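Side-chain contact in VipE (Legionella pneumophila subsp. pneumophila str. Philadelphia 1, PDB 4QN8), which is a Legionella pneumophila effector of unestablished molecular function, represented by a largely helical fragment covering roughly the first half of the protein: residues 103-108 with 143-148. Residues are numbered along the deposited sequence; the frame is centred on the assembly and turned at random.
Sequences LEKAFL and AVILNP
L146 reaches across to helix 103-114 with both of its methyls, CD2 mainly on K105 and CD1 on L108. L146 CD2 lies 3.8 Å from K105 CG. L146 CD1 meets L108 CD2 at 3.8 Å. The L146 and K105 side chains run past each other in opposite directions, whereas L108 crosses L146 at about a right angle. The bond from CA to CB of L108 points toward the other helix. Its CG stands anti to the backbone N (chi1 176°), and this together with chi2 sets CD2 against L146. K105 also touches the preceding residue of the other helix. K105 CD sits 3.8 Å from I145 CG2, and here too the side chains cross nearly at a right angle.

The K105 chain is extended as far as CD and then bends at chi3 (73°). Its methylenes therefore pack on I145 and L146, while NZ turns to a polar site. No direct hydrogen bond joins the two segments; a water bridges them. It accepts from K105 NZ at 2.8 Å and donates to I145 O at 2.6 Å. NZ also gives hydrogen bonds to the carbonyls of M98 and G100, and a weak one to R99 O. These bonds fix the end of the lysine and satisfy its buried ammonium group, which probably gains from the negative ends of the carbonyl dipoles.

Further out, the K105 side chain also touches I149, and that of L108 touches H122. On helix 103-114, L103 and F107 pack against helices 58-69 and 75-88, and A106 against helix 58-69. The axes of the two short segments approach to 9.9 Å at 76°. The segments bury a small patch of 188 Å² between them. This is steep helix-helix packing in an all-helical fold, joining the C-terminal helix 135-154 of the fragment to helix 103-114 through aliphatic contacts and one water-bridged lysine.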
loop_
_atom_site.group_PDB
_atom_site.type_symbol
_atom_site.label_atom_id
_atom_site.label_comp_id
_atom_site.label_asym_id
_atom_site.label_seq_id
_atom_site.Cartn_x
_atom_site.Cartn_y
_atom_site.Cartn_z
ATOM N N LEU A 103 -3.052 -1.777 -1.479
ATOM C CA LEU A 103 -1.969 -0.938 -1.987
ATOM C C LEU A 103 -1.896 0.396 -1.252
ATOM O O LEU A 103 -0.799 0.922 -1.002
ATOM C CB LEU A 103 -2.141 -0.701 -3.486
ATOM C CG LEU A 103 -0.977 0.026 -4.156
ATOM C CD1 LEU A 103 0.348 -0.783 -4.074
ATOM C CD2 LEU A 103 -1.315 0.307 -5.612
ATOM N N GLU A 104 -3.057 0.946 -0.909
ATOM C CA GLU A 104 -3.083 2.215 -0.195
ATOM C C GLU A 104 -2.469 2.080 1.197
ATOM O O GLU A 104 -1.774 2.987 1.645
ATOM C CB GLU A 104 -4.486 2.834 -0.154
ATOM C CG GLU A 104 -5.517 2.068 0.678
ATOM C CD GLU A 104 -6.341 1.088 -0.151
ATOM O OE1 GLU A 104 -5.872 0.667 -1.245
ATOM O OE2 GLU A 104 -7.454 0.734 0.295
ATOM N N LYS A 105 -2.709 0.953 1.871
ATOM C CA LYS A 105 -2.080 0.709 3.170
ATOM C C LYS A 105 -0.561 0.591 3.014
ATOM O O LYS A 105 0.213 1.147 3.814
ATOM C CB LYS A 105 -2.642 -0.543 3.860
ATOM C CG LYS A 105 -1.846 -0.908 5.116
ATOM C CD LYS A 105 -2.658 -1.719 6.117
ATOM C CE LYS A 105 -2.862 -3.146 5.647
ATOM N NZ LYS A 105 -3.739 -3.892 6.625
ATOM N N ALA A 106 -0.122 -0.102 1.973
ATOM C CA ALA A 106 1.316 -0.278 1.786
ATOM C C ALA A 106 2.043 1.010 1.405
ATOM O O ALA A 106 3.146 1.263 1.884
ATOM C CB ALA A 106 1.619 -1.375 0.790
ATOM N N PHE A 107 1.441 1.817 0.537
ATOM C CA PHE A 107 2.035 3.099 0.176
ATOM C C PHE A 107 2.134 4.007 1.402
ATOM O O PHE A 107 3.161 4.672 1.608
ATOM C CB PHE A 107 1.214 3.778 -0.920
ATOM C CG PHE A 107 1.839 3.694 -2.279
ATOM C CD1 PHE A 107 1.943 2.480 -2.940
ATOM C CD2 PHE A 107 2.319 4.832 -2.893
ATOM C CE1 PHE A 107 2.527 2.402 -4.188
ATOM C CE2 PHE A 107 2.904 4.763 -4.149
ATOM C CZ PHE A 107 3.012 3.537 -4.791
ATOM N N LEU A 108 1.082 4.038 2.212
ATOM C CA LEU A 108 1.103 4.855 3.432
ATOM C C LEU A 108 2.203 4.380 4.379
ATOM O O LEU A 108 2.952 5.190 4.934
ATOM C CB LEU A 108 -0.264 4.831 4.138
ATOM C CG LEU A 108 -0.420 5.555 5.484
ATOM C CD1 LEU A 108 -0.068 7.028 5.366
ATOM C CD2 LEU A 108 -1.865 5.425 5.967
ATOM N N ALA A 143 -0.451 1.969 15.504
ATOM C CA ALA A 143 0.353 1.060 16.326
ATOM C C ALA A 143 0.121 -0.406 15.988
ATOM O O ALA A 143 1.008 -1.232 16.190
ATOM C CB ALA A 143 0.096 1.305 17.799
ATOM N N VAL A 144 -1.074 -0.742 15.502
ATOM C CA VAL A 144 -1.393 -2.147 15.225
ATOM C C VAL A 144 -1.477 -2.441 13.733
ATOM O O VAL A 144 -0.852 -3.391 13.240
ATOM C CB VAL A 144 -2.710 -2.571 15.898
ATOM C CG1 VAL A 144 -3.079 -4.000 15.502
ATOM C CG2 VAL A 144 -2.589 -2.433 17.414
ATOM N N ILE A 145 -2.237 -1.621 13.010
ATOM C CA ILE A 145 -2.531 -1.910 11.608
ATOM C C ILE A 145 -1.369 -1.560 10.679
ATOM O O ILE A 145 -0.967 -2.373 9.852
ATOM C CB ILE A 145 -3.850 -1.242 11.161
ATOM C CG1 ILE A 145 -5.020 -1.860 11.941
ATOM C CG2 ILE A 145 -4.085 -1.435 9.680
ATOM C CD1 ILE A 145 -6.370 -1.227 11.598
ATOM N N LEU A 146 -0.810 -0.369 10.838
ATOM C CA LEU A 146 0.301 0.056 9.982
ATOM C C LEU A 146 1.677 -0.461 10.445
ATOM O O LEU A 146 2.559 -0.733 9.616
ATOM C CB LEU A 146 0.290 1.586 9.854
ATOM C CG LEU A 146 -0.907 2.116 9.054
ATOM C CD1 LEU A 146 -1.072 3.634 9.190
ATOM C CD2 LEU A 146 -0.765 1.751 7.591
ATOM N N ASN A 147 1.853 -0.597 11.753
ATOM C CA ASN A 147 3.160 -0.893 12.350
ATOM C C ASN A 147 3.980 -2.057 11.772
ATOM O O ASN A 147 5.173 -1.895 11.522
ATOM C CB ASN A 147 3.062 -1.015 13.874
ATOM C CG ASN A 147 4.401 -1.263 14.520
ATOM O OD1 ASN A 147 5.238 -0.355 14.618
ATOM N ND2 ASN A 147 4.616 -2.496 14.985
ATOM N N PRO A 148 3.355 -3.229 11.559
ATOM C CA PRO A 148 4.155 -4.335 11.014
ATOM C C PRO A 148 4.635 -4.064 9.591
ATOM O O PRO A 148 5.707 -4.533 9.176
ATOM C CB PRO A 148 3.171 -5.520 11.026
ATOM C CG PRO A 148 1.817 -4.896 11.054
ATOM C CD PRO A 148 1.976 -3.648 11.868
HETATM O O HOH W 1 -2.061 -4.473 8.819
#